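PDB 7BY3: ribonuclease VapC from Klebsiella pneumoniae, which probably acts as the toxin of a toxin-antitoxin pair, a magnesium-dependent endoribonuclease of the PIN-domain family. Local coordinates for residues Ala6-Asn11 and Lys24-Ala29; Leu13-Ser18 and Thr120-His125; Glu28-Gln33 and Arg101-Thr106; Val78-Glu83 and Ile92-Ala97. One frame throughout, in Å; residues are numbered along the deposited sequence.

Interaction 1: residues Ala6-Asn11 and Lys24-Ala29; sequences ALFDTN and KQALEA
A methyl group set squarely over an aromatic ring carries most of this contact: CD2 of Leu27 stands above the middle of the Phe8 ring, 3.4 Å from its centroid and only 4° off the ring normal. Because the methyl is centred, all six ring carbons lie at nearly the same distance from it, between 3.6 and 3.8 Å, and this is a textbook CH-pi arrangement. Leu27 does not aim its CB at the strand; its CG lies anti to its own carbonyl carbon (chi1 -78°), and from there the CD2 branch reaches in over the ring.

The second kind of meeting is at the ring edge. Carbonyl O of Ala26 lies near the ring plane, 3.2 Å from Phe8 CZ and 3.3 Å from Phe8 CE2, so a backbone oxygen faces the electropositive C-H rim while the leucine methyl covers the pi cloud. Plain apolar packing adds little: CB of Ala26 stays 4.3 Å from Phe8 CE2.

No polar bond joins the two segments. Lys24 NZ and Glu28 OE2 form a salt bridge of 3.1 Å one turn apart on the helix. Asp9, a predicted magnesium ligand immediately after the strand, takes the backbone N of Thr10 on OD1 and, from outside both segments, Thr106 OG1 on OD2.

Helix 21-28 thus covers strand 6-8 through the Phe8 ring, which Trp30 also meets nearly at right angles. On the other side of the strand, the side chain of Leu7 packs against helix 88-99, while the strand backbone pairs with strand 103-105.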
loop_
_atom_site.group_PDB
_atom_site.type_symbol
_atom_site.label_atom_id
_atom_site.label_comp_id
_atom_site.label_asym_id
_atom_site.label_seq_id
_atom_site.Cartn_x
_atom_site.Cartn_y
_atom_site.Cartn_z
ATOM N N ALA B 6 -19.417 -5.094 -1.973
ATOM C CA ALA B 6 -18.549 -6.062 -1.321
ATOM C C ALA B 6 -17.061 -5.833 -1.580
ATOM O O ALA B 6 -16.646 -5.547 -2.703
ATOM C CB ALA B 6 -18.937 -7.459 -1.760
ATOM N N LEU B 7 -16.269 -5.966 -0.519
ATOM C CA LEU B 7 -14.813 -6.024 -0.621
ATOM C C LEU B 7 -14.348 -7.404 -0.171
ATOM O O LEU B 7 -14.638 -7.827 0.947
ATOM C CB LEU B 7 -14.149 -4.935 0.225
ATOM C CG LEU B 7 -12.623 -4.863 0.129
ATOM C CD1 LEU B 7 -12.193 -3.837 -0.902
ATOM C CD2 LEU B 7 -11.997 -4.562 1.478
ATOM N N PHE B 8 -13.630 -8.107 -1.039
ATOM C CA PHE B 8 -13.234 -9.482 -0.754
ATOM C C PHE B 8 -11.782 -9.598 -0.308
ATOM O O PHE B 8 -10.875 -9.086 -0.962
ATOM C CB PHE B 8 -13.481 -10.364 -1.978
ATOM C CG PHE B 8 -14.926 -10.718 -2.182
ATOM C CD1 PHE B 8 -15.749 -9.914 -2.950
ATOM C CD2 PHE B 8 -15.463 -11.849 -1.592
ATOM C CE1 PHE B 8 -17.080 -10.236 -3.132
ATOM C CE2 PHE B 8 -16.792 -12.174 -1.770
ATOM C CZ PHE B 8 -17.601 -11.367 -2.541
ATOM N N ASP B 9 -11.577 -10.278 0.816
ATOM C CA ASP B 9 -10.247 -10.497 1.370
ATOM C C ASP B 9 -9.482 -11.524 0.540
ATOM O O ASP B 9 -10.077 -12.294 -0.216
ATOM C CB ASP B 9 -10.345 -10.948 2.830
ATOM C CG ASP B 9 -9.038 -10.784 3.586
ATOM O OD1 ASP B 9 -8.071 -10.250 3.003
ATOM O OD2 ASP B 9 -8.981 -11.180 4.770
ATOM N N THR B 10 -8.162 -11.518 0.683
ATOM C CA THR B 10 -7.268 -12.336 -0.132
ATOM C C THR B 10 -7.594 -13.831 -0.106
ATOM O O THR B 10 -7.538 -14.499 -1.139
ATOM C CB THR B 10 -5.800 -12.147 0.312
ATOM O OG1 THR B 10 -5.499 -10.748 0.389
ATOM C CG2 THR B 10 -4.850 -12.814 -0.669
ATOM N N ASN B 11 -7.939 -14.350 1.069
ATOM C CA ASN B 11 -8.157 -15.786 1.234
ATOM C C ASN B 11 -9.303 -16.336 0.381
ATOM O O ASN B 11 -9.305 -17.514 0.019
ATOM C CB ASN B 11 -8.405 -16.118 2.711
ATOM C CG ASN B 11 -9.528 -15.294 3.320
ATOM O OD1 ASN B 11 -9.287 -14.270 3.957
ATOM N ND2 ASN B 11 -10.761 -15.743 3.127
ATOM N N LYS B 24 -16.676 -19.497 -5.068
ATOM C CA LYS B 24 -17.579 -19.168 -6.163
ATOM C C LYS B 24 -18.923 -18.706 -5.604
ATOM O O LYS B 24 -19.514 -17.748 -6.097
ATOM C CB LYS B 24 -17.760 -20.377 -7.090
ATOM C CG LYS B 24 -18.832 -20.218 -8.162
ATOM C CD LYS B 24 -18.717 -21.317 -9.214
ATOM C CE LYS B 24 -19.902 -21.316 -10.173
ATOM N NZ LYS B 24 -21.187 -21.655 -9.498
ATOM N N GLN B 25 -19.386 -19.379 -4.555
ATOM C CA GLN B 25 -20.641 -19.025 -3.903
ATOM C C GLN B 25 -20.517 -17.743 -3.093
ATOM O O GLN B 25 -21.499 -17.034 -2.887
ATOM C CB GLN B 25 -21.110 -20.162 -2.999
ATOM C CG GLN B 25 -21.509 -21.406 -3.755
ATOM C CD GLN B 25 -22.041 -22.492 -2.849
ATOM O OE1 GLN B 25 -21.878 -22.438 -1.630
ATOM N NE2 GLN B 25 -22.682 -23.489 -3.441
ATOM N N ALA B 26 -19.309 -17.453 -2.625
ATOM C CA ALA B 26 -19.063 -16.230 -1.872
ATOM C C ALA B 26 -19.040 -15.028 -2.809
ATOM O O ALA B 26 -19.526 -13.950 -2.467
ATOM C CB ALA B 26 -17.757 -16.333 -1.101
ATOM N N LEU B 27 -18.475 -15.222 -3.995
ATOM C CA LEU B 27 -18.356 -14.146 -4.969
ATOM C C LEU B 27 -19.659 -13.895 -5.724
ATOM O O LEU B 27 -19.890 -12.793 -6.216
ATOM C CB LEU B 27 -17.226 -14.453 -5.951
ATOM C CG LEU B 27 -15.823 -14.181 -5.409
ATOM C CD1 LEU B 27 -14.776 -14.779 -6.318
ATOM C CD2 LEU B 27 -15.597 -12.687 -5.253
ATOM N N GLU B 28 -20.504 -14.918 -5.821
ATOM C CA GLU B 28 -21.812 -14.766 -6.453
ATOM C C GLU B 28 -22.830 -14.155 -5.499
ATOM O O GLU B 28 -23.834 -13.593 -5.929
ATOM C CB GLU B 28 -22.335 -16.113 -6.958
ATOM C CG GLU B 28 -21.586 -16.675 -8.149
ATOM C CD GLU B 28 -22.129 -18.019 -8.592
ATOM O OE1 GLU B 28 -23.129 -18.482 -8.005
ATOM O OE2 GLU B 28 -21.553 -18.615 -9.526
ATOM N N ALA B 29 -22.555 -14.257 -4.204
ATOM C CA ALA B 29 -23.497 -13.833 -3.174
ATOM C C ALA B 29 -23.616 -12.318 -3.073
ATOM O O ALA B 29 -24.433 -11.805 -2.312
ATOM C CB ALA B 29 -23.095 -14.409 -1.833
#

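Interaction 2: residues Leu13-Ser18 and Thr120-His125; sequences LIDLFS and TPYEIH
Carboxylate oxygen OD2 of Asp15 is gripped by two groups: the phenol of Tyr122 and the guanidinium of Arg107. The tyrosine OH donates to it over 2.9 Å, using the anti lone pair of OD2, the one turned away from OD1. Arg107 NH1 makes a salt bridge to the same oxygen, which would be expected to stabilise the negative charge of this buried aspartate.

The phenol does not meet the carboxylate by its hydroxyl alone. OD2 lies in the plane of the ring, at its edge, and comes within 3.0 Å of Tyr122 CE1, so an aromatic C-H faces the same oxygen as the O-H. Carboxylate and ring planes are turned 30° against each other. CB of Asp15 lies 3.4 Å from Tyr122 OH. Tyr122 holds CG between its backbone N and carbonyl carbon (chi1 54°), a crowded position that sends the ring from the extended C-terminal tail toward helix 10-17. Ala23 of helix 21-28 touches both partners, and Arg107 also touches the tyrosine side chain.

At the end of helix 10-17 another oxygen is held twice. Ile14 O accepts Ser18 OG, at 2.8 Å, and Ser18 N from opposite faces of its carbonyl plane.

The result is a buried aspartate held by an arginine and a partly exposed tyrosine, which fastens the tail after strand 118-119 to the first helix of the PIN domain, with the tyrosine side chain about 9 Å from that of Asp9, a predicted magnesium ligand.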
loop_
_atom_site.group_PDB
_atom_site.type_symbol
_atom_site.label_atom_id
_atom_site.label_comp_id
_atom_site.label_asym_id
_atom_site.label_seq_id
_atom_site.Cartn_x
_atom_site.Cartn_y
_atom_site.Cartn_z
ATOM N N LEU B 13 -10.295 -15.064 -2.722
ATOM C CA LEU B 13 -9.808 -15.114 -4.097
ATOM C C LEU B 13 -8.898 -16.321 -4.305
ATOM O O LEU B 13 -9.002 -17.019 -5.314
ATOM C CB LEU B 13 -9.069 -13.823 -4.458
ATOM C CG LEU B 13 -9.921 -12.598 -4.795
ATOM C CD1 LEU B 13 -9.030 -11.439 -5.189
ATOM C CD2 LEU B 13 -10.893 -12.911 -5.912
ATOM N N ILE B 14 -8.012 -16.561 -3.343
ATOM C CA ILE B 14 -7.130 -17.723 -3.373
ATOM C C ILE B 14 -7.939 -19.014 -3.423
ATOM O O ILE B 14 -7.644 -19.911 -4.213
ATOM C CB ILE B 14 -6.193 -17.752 -2.146
ATOM C CG1 ILE B 14 -5.224 -16.571 -2.190
ATOM C CG2 ILE B 14 -5.414 -19.056 -2.096
ATOM C CD1 ILE B 14 -4.324 -16.570 -3.406
ATOM N N ASP B 15 -8.965 -19.094 -2.582
ATOM C CA ASP B 15 -9.867 -20.239 -2.561
ATOM C C ASP B 15 -10.498 -20.480 -3.923
ATOM O O ASP B 15 -10.591 -21.617 -4.381
ATOM C CB ASP B 15 -10.965 -20.039 -1.520
ATOM C CG ASP B 15 -10.693 -20.783 -0.233
ATOM O OD1 ASP B 15 -9.683 -21.513 -0.163
ATOM O OD2 ASP B 15 -11.491 -20.635 0.714
ATOM N N LEU B 16 -10.930 -19.400 -4.564
ATOM C CA LEU B 16 -11.572 -19.485 -5.868
ATOM C C LEU B 16 -10.634 -20.048 -6.926
ATOM O O LEU B 16 -10.971 -21.012 -7.611
ATOM C CB LEU B 16 -12.076 -18.114 -6.314
ATOM C CG LEU B 16 -12.601 -18.095 -7.750
ATOM C CD1 LEU B 16 -13.993 -18.704 -7.821
ATOM C CD2 LEU B 16 -12.585 -16.687 -8.311
ATOM N N PHE B 17 -9.459 -19.440 -7.056
ATOM C CA PHE B 17 -8.483 -19.869 -8.053
ATOM C C PHE B 17 -8.008 -21.292 -7.788
ATOM O O PHE B 17 -7.643 -22.014 -8.713
ATOM C CB PHE B 17 -7.289 -18.915 -8.088
ATOM C CG PHE B 17 -7.611 -17.564 -8.654
ATOM C CD1 PHE B 17 -8.083 -17.437 -9.950
ATOM C CD2 PHE B 17 -7.434 -16.418 -7.896
ATOM C CE1 PHE B 17 -8.380 -16.194 -10.475
ATOM C CE2 PHE B 17 -7.730 -15.173 -8.415
ATOM C CZ PHE B 17 -8.203 -15.060 -9.707
ATOM N N SER B 18 -8.031 -21.692 -6.521
ATOM C CA SER B 18 -7.618 -23.035 -6.138
ATOM C C SER B 18 -8.750 -24.036 -6.349
ATOM O O SER B 18 -8.584 -25.233 -6.125
ATOM C CB SER B 18 -7.151 -23.060 -4.682
ATOM O OG SER B 18 -6.019 -22.226 -4.500
ATOM N N THR B 120 -18.363 -13.404 7.697
ATOM C CA THR B 120 -17.667 -14.667 7.488
ATOM C C THR B 120 -18.558 -15.607 6.658
ATOM O O THR B 120 -19.568 -16.121 7.135
ATOM C CB THR B 120 -17.234 -15.312 8.834
ATOM O OG1 THR B 120 -16.564 -16.553 8.585
ATOM C CG2 THR B 120 -18.413 -15.527 9.777
ATOM N N PRO B 121 -18.202 -15.784 5.373
ATOM C CA PRO B 121 -19.003 -16.595 4.449
ATOM C C PRO B 121 -18.972 -18.104 4.711
ATOM O O PRO B 121 -20.034 -18.724 4.712
ATOM C CB PRO B 121 -18.377 -16.276 3.088
ATOM C CG PRO B 121 -16.971 -15.927 3.402
ATOM C CD PRO B 121 -16.996 -15.239 4.731
ATOM N N TYR B 122 -17.799 -18.677 4.964
ATOM C CA TYR B 122 -17.685 -20.133 5.053
ATOM C C TYR B 122 -16.497 -20.598 5.900
ATOM O O TYR B 122 -15.799 -19.787 6.505
ATOM C CB TYR B 122 -17.612 -20.751 3.645
ATOM C CG TYR B 122 -16.530 -20.199 2.737
ATOM C CD1 TYR B 122 -15.325 -20.865 2.575
ATOM C CD2 TYR B 122 -16.727 -19.026 2.021
ATOM C CE1 TYR B 122 -14.345 -20.369 1.737
ATOM C CE2 TYR B 122 -15.747 -18.518 1.190
ATOM C CZ TYR B 122 -14.558 -19.194 1.051
ATOM O OH TYR B 122 -13.583 -18.697 0.222
ATOM N N GLU B 123 -16.280 -21.911 5.938
ATOM C CA GLU B 123 -15.374 -22.525 6.909
ATOM C C GLU B 123 -14.390 -23.510 6.275
ATOM O O GLU B 123 -14.700 -24.145 5.268
ATOM C CB GLU B 123 -16.201 -23.240 7.987
ATOM C CG GLU B 123 -15.407 -23.899 9.106
ATOM C CD GLU B 123 -14.681 -22.899 9.979
ATOM O OE1 GLU B 123 -15.197 -21.775 10.149
ATOM O OE2 GLU B 123 -13.596 -23.239 10.497
ATOM N N ILE B 124 -13.200 -23.624 6.863
ATOM C CA ILE B 124 -12.301 -24.723 6.534
ATOM C C ILE B 124 -12.513 -25.846 7.562
ATOM O O ILE B 124 -12.278 -25.671 8.758
ATOM C CB ILE B 124 -10.806 -24.259 6.458
ATOM C CG1 ILE B 124 -10.278 -23.715 7.790
ATOM C CG2 ILE B 124 -10.623 -23.206 5.377
ATOM C CD1 ILE B 124 -9.283 -24.631 8.482
ATOM N N HIS B 125 -13.024 -26.973 7.062
ATOM C CA HIS B 125 -13.339 -28.191 7.824
ATOM C C HIS B 125 -13.654 -27.978 9.305
ATOM O O HIS B 125 -12.760 -27.985 10.150
ATOM C CB HIS B 125 -12.201 -29.190 7.683
#

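Interaction 3: residues Glu28-Gln33 and Arg101-Thr106; sequences EAWPPQ and RLELIT
An unusual feature here is that a glutamate meets a tryptophan through its carbon chain: CG of Glu103 is 3.7 Å from Trp30 CH2, and CB of Glu103 is 3.9 Å from the same atom. The two side chains run at a slant to one another, and CG comes to the far end of the six-membered ring obliquely. With CG anti to the backbone N (chi1 -172°), the glutamate chain is carried to the ring, and a bend at chi2 then turns the carboxylate. That group lies almost parallel to the indole, with 13° between the planes.

Ile105, two residues along the strand, serves the opposite end of the indole. Its CG1 comes 3.9 Å from Trp30 NE1 and 4.0 Å from Trp30 CE2. Its CD1 stands over one face, offset toward the rim, 4.3 Å from the centroid of the five-membered ring and 13° off the normal, a rather long CH-pi contact. The isoleucine and tryptophan side chains lie antiparallel, side by side.

The indole therefore spans two residues of one strand face, Glu103 and Ile105, while Leu104 between them turns away. Ala6 on the adjoining strand touches both Trp30 and Ile105.

This is how a partly exposed tryptophan in the connection between helix 21-28 and strand 35-37 covers part of one face of the parallel sheet at the centre of the PIN-domain alpha/beta fold.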
loop_
_atom_site.group_PDB
_atom_site.type_symbol
_atom_site.label_atom_id
_atom_site.label_comp_id
_atom_site.label_asym_id
_atom_site.label_seq_id
_atom_site.Cartn_x
_atom_site.Cartn_y
_atom_site.Cartn_z
ATOM N N GLU B 28 -20.504 -14.918 -5.821
ATOM C CA GLU B 28 -21.812 -14.766 -6.453
ATOM C C GLU B 28 -22.830 -14.155 -5.499
ATOM O O GLU B 28 -23.834 -13.593 -5.929
ATOM C CB GLU B 28 -22.335 -16.113 -6.958
ATOM C CG GLU B 28 -21.586 -16.675 -8.149
ATOM C CD GLU B 28 -22.129 -18.019 -8.592
ATOM O OE1 GLU B 28 -23.129 -18.482 -8.005
ATOM O OE2 GLU B 28 -21.553 -18.615 -9.526
ATOM N N ALA B 29 -22.555 -14.257 -4.204
ATOM C CA ALA B 29 -23.497 -13.833 -3.174
ATOM C C ALA B 29 -23.616 -12.318 -3.073
ATOM O O ALA B 29 -24.433 -11.805 -2.312
ATOM C CB ALA B 29 -23.095 -14.409 -1.833
ATOM N N TRP B 30 -22.791 -11.606 -3.831
ATOM C CA TRP B 30 -22.784 -10.150 -3.781
ATOM C C TRP B 30 -22.849 -9.540 -5.177
ATOM O O TRP B 30 -22.327 -10.112 -6.133
ATOM C CB TRP B 30 -21.540 -9.664 -3.037
ATOM C CG TRP B 30 -21.487 -10.157 -1.625
ATOM C CD1 TRP B 30 -21.009 -11.358 -1.195
ATOM C CD2 TRP B 30 -21.942 -9.464 -0.458
ATOM N NE1 TRP B 30 -21.133 -11.457 0.169
ATOM C CE2 TRP B 30 -21.703 -10.305 0.646
ATOM C CE3 TRP B 30 -22.523 -8.213 -0.238
ATOM C CZ2 TRP B 30 -22.025 -9.936 1.948
ATOM C CZ3 TRP B 30 -22.842 -7.848 1.056
ATOM C CH2 TRP B 30 -22.593 -8.707 2.131
ATOM N N PRO B 31 -23.512 -8.379 -5.304
ATOM C CA PRO B 31 -23.633 -7.735 -6.615
ATOM C C PRO B 31 -22.316 -7.158 -7.132
ATOM O O PRO B 31 -21.621 -6.463 -6.392
ATOM C CB PRO B 31 -24.646 -6.617 -6.357
ATOM C CG PRO B 31 -24.469 -6.286 -4.916
ATOM C CD PRO B 31 -24.161 -7.592 -4.239
ATOM N N PRO B 32 -21.984 -7.435 -8.401
ATOM C CA PRO B 32 -20.869 -6.771 -9.084
ATOM C C PRO B 32 -21.208 -5.302 -9.310
ATOM O O PRO B 32 -22.396 -4.985 -9.379
ATOM C CB PRO B 32 -20.762 -7.533 -10.409
ATOM C CG PRO B 32 -22.123 -8.106 -10.623
ATOM C CD PRO B 32 -22.633 -8.443 -9.255
ATOM N N GLN B 33 -20.220 -4.418 -9.416
ATOM C CA GLN B 33 -18.803 -4.755 -9.345
ATOM C C GLN B 33 -18.324 -4.808 -7.900
ATOM O O GLN B 33 -18.571 -3.885 -7.125
ATOM C CB GLN B 33 -17.992 -3.724 -10.136
ATOM C CG GLN B 33 -16.487 -3.925 -10.138
ATOM C CD GLN B 33 -15.752 -2.745 -10.756
ATOM O OE1 GLN B 33 -15.986 -1.592 -10.392
ATOM N NE2 GLN B 33 -14.868 -3.029 -11.705
ATOM N N ARG B 101 -17.323 2.161 2.347
ATOM C CA ARG B 101 -18.590 1.600 2.816
ATOM C C ARG B 101 -18.878 0.247 2.186
ATOM O O ARG B 101 -19.966 0.016 1.660
ATOM C CB ARG B 101 -19.756 2.549 2.531
ATOM C CG ARG B 101 -19.446 4.019 2.721
ATOM C CD ARG B 101 -20.310 4.847 1.791
ATOM N NE ARG B 101 -19.979 4.577 0.394
ATOM C CZ ARG B 101 -20.833 4.702 -0.616
ATOM N NH1 ARG B 101 -22.081 5.090 -0.389
ATOM N NH2 ARG B 101 -20.441 4.431 -1.853
ATOM N N LEU B 102 -17.896 -0.645 2.233
ATOM C CA LEU B 102 -18.068 -1.989 1.702
ATOM C C LEU B 102 -18.076 -3.017 2.821
ATOM O O LEU B 102 -17.415 -2.841 3.842
ATOM C CB LEU B 102 -16.961 -2.320 0.701
ATOM C CG LEU B 102 -16.589 -1.235 -0.308
ATOM C CD1 LEU B 102 -15.455 -1.713 -1.197
ATOM C CD2 LEU B 102 -17.793 -0.846 -1.137
ATOM N N GLU B 103 -18.833 -4.091 2.630
ATOM C CA GLU B 103 -18.784 -5.211 3.552
ATOM C C GLU B 103 -17.481 -5.960 3.335
ATOM O O GLU B 103 -17.106 -6.239 2.198
ATOM C CB GLU B 103 -19.977 -6.145 3.349
ATOM C CG GLU B 103 -20.095 -7.235 4.400
ATOM C CD GLU B 103 -20.707 -6.730 5.691
ATOM O OE1 GLU B 103 -21.458 -5.734 5.642
ATOM O OE2 GLU B 103 -20.440 -7.325 6.755
ATOM N N LEU B 104 -16.780 -6.272 4.419
ATOM C CA LEU B 104 -15.556 -7.052 4.313
ATOM C C LEU B 104 -15.884 -8.530 4.440
ATOM O O LEU B 104 -16.356 -8.984 5.479
ATOM C CB LEU B 104 -14.540 -6.633 5.379
ATOM C CG LEU B 104 -13.212 -7.394 5.356
ATOM C CD1 LEU B 104 -12.595 -7.361 3.967
ATOM C CD2 LEU B 104 -12.246 -6.831 6.384
ATOM N N ILE B 105 -15.643 -9.279 3.373
ATOM C CA ILE B 105 -15.909 -10.707 3.390
ATOM C C ILE B 105 -14.590 -11.447 3.499
ATOM O O ILE B 105 -13.726 -11.339 2.630
ATOM C CB ILE B 105 -16.681 -11.170 2.141
ATOM C CG1 ILE B 105 -17.872 -10.254 1.882
ATOM C CG2 ILE B 105 -17.192 -12.578 2.321
ATOM C CD1 ILE B 105 -17.603 -9.212 0.851
ATOM N N THR B 106 -14.437 -12.185 4.591
ATOM C CA THR B 106 -13.196 -12.877 4.889
ATOM C C THR B 106 -13.481 -14.164 5.645
ATOM O O THR B 106 -14.480 -14.270 6.353
ATOM C CB THR B 106 -12.243 -11.992 5.722
ATOM O OG1 THR B 106 -11.081 -12.745 6.090
ATOM C CG2 THR B 106 -12.939 -11.493 6.979
#

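Interaction 4: residues Val78-Glu83 and Ile92-Ala97; sequences VALRQE and IILATA
A single methyl group does all the reaching across this helix pair: CD1 of Leu80 lies 3.5 Å from the backbone N of Ala95 and 3.6 Å from Ala95 CA. It rests against the main chain of helix 88-99 itself, an approach that the small alanine side chain allows, with Ala95 CB at 3.8 Å. Leu94 borders the same methyl, its CG 3.8 Å from Leu80 CD1 and its CB and CD2 each at 4.0 Å. Leu80 CG lies anti to the carbonyl carbon (chi1 -77°), and the extended chi2 beyond it carries CD1 to the neighbouring helix.

The tight part is thus three buried residues about one carbon. Toward the outside the helices share little: Ala79, Gln82 and Glu83 are exposed and make no contact with 92-97. Elsewhere on helix 71-83, Val78 and Arg81 pack on Lys49 and Val46 of the second subunit.

Behind the contact, Ile93, Thr96 and Ala97 face strand 6-8, where they pack on Leu7. Leu104 of strand 103-105 packs on Ile93 and Leu94, so helix 88-99 is sandwiched between helix 71-83 and the central sheet.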
loop_
_atom_site.group_PDB
_atom_site.type_symbol
_atom_site.label_atom_id
_atom_site.label_comp_id
_atom_site.label_asym_id
_atom_site.label_seq_id
_atom_site.Cartn_x
_atom_site.Cartn_y
_atom_site.Cartn_z
ATOM N N VAL B 78 -3.795 2.805 10.593
ATOM C CA VAL B 78 -3.027 2.930 11.829
ATOM C C VAL B 78 -3.954 2.891 13.043
ATOM O O VAL B 78 -3.651 2.253 14.054
ATOM C CB VAL B 78 -2.200 4.235 11.849
ATOM C CG1 VAL B 78 -1.543 4.436 13.206
ATOM C CG2 VAL B 78 -1.155 4.219 10.744
ATOM N N ALA B 79 -5.092 3.564 12.923
ATOM C CA ALA B 79 -6.073 3.622 13.997
ATOM C C ALA B 79 -6.735 2.267 14.232
ATOM O O ALA B 79 -6.912 1.849 15.376
ATOM C CB ALA B 79 -7.122 4.675 13.689
ATOM N N LEU B 80 -7.103 1.587 13.150
ATOM C CA LEU B 80 -7.770 0.291 13.250
ATOM C C LEU B 80 -6.869 -0.763 13.859
ATOM O O LEU B 80 -7.335 -1.703 14.502
ATOM C CB LEU B 80 -8.238 -0.186 11.878
ATOM C CG LEU B 80 -9.490 0.471 11.312
ATOM C CD1 LEU B 80 -9.756 -0.064 9.924
ATOM C CD2 LEU B 80 -10.669 0.209 12.228
ATOM N N ARG B 81 -5.571 -0.603 13.638
ATOM C CA ARG B 81 -4.597 -1.581 14.085
ATOM C C ARG B 81 -4.509 -1.618 15.606
ATOM O O ARG B 81 -4.298 -2.678 16.193
ATOM C CB ARG B 81 -3.225 -1.280 13.485
ATOM C CG ARG B 81 -2.222 -2.357 13.782
ATOM C CD ARG B 81 -0.866 -2.126 13.145
ATOM N NE ARG B 81 0.204 -2.717 13.952
ATOM C CZ ARG B 81 0.474 -2.398 15.217
ATOM N NH1 ARG B 81 -0.210 -1.447 15.843
ATOM N NH2 ARG B 81 1.462 -3.013 15.853
ATOM N N GLN B 82 -4.650 -0.459 16.239
ATOM C CA GLN B 82 -4.644 -0.397 17.695
ATOM C C GLN B 82 -5.996 -0.746 18.312
ATOM O O GLN B 82 -6.055 -1.444 19.326
ATOM C CB GLN B 82 -4.212 0.987 18.171
ATOM C CG GLN B 82 -4.040 1.074 19.680
ATOM C CD GLN B 82 -2.902 0.210 20.192
ATOM O OE1 GLN B 82 -3.079 -0.980 20.459
ATOM N NE2 GLN B 82 -1.724 0.807 20.330
ATOM N N GLU B 83 -7.075 -0.250 17.713
ATOM C CA GLU B 83 -8.410 -0.492 18.247
ATOM C C GLU B 83 -8.713 -1.986 18.302
ATOM O O GLU B 83 -9.164 -2.499 19.325
ATOM C CB GLU B 83 -9.474 0.232 17.414
ATOM C CG GLU B 83 -10.812 0.391 18.132
ATOM C CD GLU B 83 -11.939 0.826 17.211
ATOM O OE1 GLU B 83 -11.698 0.966 15.994
ATOM O OE2 GLU B 83 -13.067 1.036 17.709
ATOM N N ILE B 92 -5.311 -2.523 6.865
ATOM C CA ILE B 92 -5.404 -1.774 5.617
ATOM C C ILE B 92 -6.605 -2.228 4.790
ATOM O O ILE B 92 -7.319 -1.407 4.212
ATOM C CB ILE B 92 -4.109 -1.912 4.788
ATOM C CG1 ILE B 92 -2.940 -1.257 5.527
ATOM C CG2 ILE B 92 -4.272 -1.277 3.418
ATOM C CD1 ILE B 92 -1.589 -1.534 4.913
ATOM N N ILE B 93 -6.834 -3.536 4.750
ATOM C CA ILE B 93 -7.964 -4.089 4.015
ATOM C C ILE B 93 -9.283 -3.707 4.691
ATOM O O ILE B 93 -10.274 -3.418 4.021
ATOM C CB ILE B 93 -7.842 -5.624 3.886
ATOM C CG1 ILE B 93 -6.767 -5.972 2.856
ATOM C CG2 ILE B 93 -9.160 -6.245 3.466
ATOM C CD1 ILE B 93 -6.439 -7.441 2.779
ATOM N N LEU B 94 -9.283 -3.677 6.020
ATOM C CA LEU B 94 -10.460 -3.253 6.771
ATOM C C LEU B 94 -10.691 -1.750 6.622
ATOM O O LEU B 94 -11.830 -1.294 6.536
ATOM C CB LEU B 94 -10.323 -3.628 8.249
ATOM C CG LEU B 94 -11.512 -3.288 9.152
ATOM C CD1 LEU B 94 -12.796 -3.897 8.608
ATOM C CD2 LEU B 94 -11.262 -3.754 10.577
ATOM N N ALA B 95 -9.604 -0.983 6.589
ATOM C CA ALA B 95 -9.684 0.464 6.402
ATOM C C ALA B 95 -10.237 0.804 5.026
ATOM O O ALA B 95 -11.013 1.747 4.868
ATOM C CB ALA B 95 -8.319 1.100 6.592
ATOM N N THR B 96 -9.824 0.027 4.032
ATOM C CA THR B 96 -10.288 0.205 2.666
ATOM C C THR B 96 -11.794 -0.032 2.569
ATOM O O THR B 96 -12.507 0.712 1.895
ATOM C CB THR B 96 -9.543 -0.744 1.705
ATOM O OG1 THR B 96 -8.151 -0.406 1.688
ATOM C CG2 THR B 96 -10.099 -0.633 0.297
ATOM N N ALA B 97 -12.274 -1.060 3.261
ATOM C CA ALA B 97 -13.695 -1.391 3.260
ATOM C C ALA B 97 -14.525 -0.292 3.917
ATOM O O ALA B 97 -15.544 0.132 3.374
ATOM C CB ALA B 97 -13.930 -2.719 3.960
#

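From the N terminus, interaction 1 closes a short loop of 12 residues, bringing helix 21-28 back over strand 6-8. Interaction 2 starts on helix 10-17, inside that loop, and ends in the C-terminal tail, so the two cross, and the tail's loop spans nearly the whole chain. Interaction 3 begins at Glu28 and Ala29, shared with interaction 1, and runs to strand 103-105; it is nested in interaction 2. Interaction 4 nests within both as a local helix-helix closure, about 19 Å between centres from interaction 1. Leu7 and Leu104, reaching helix 88-99, tie it to the sheet, while interactions 1 and 3 occupy the other side of the same strands.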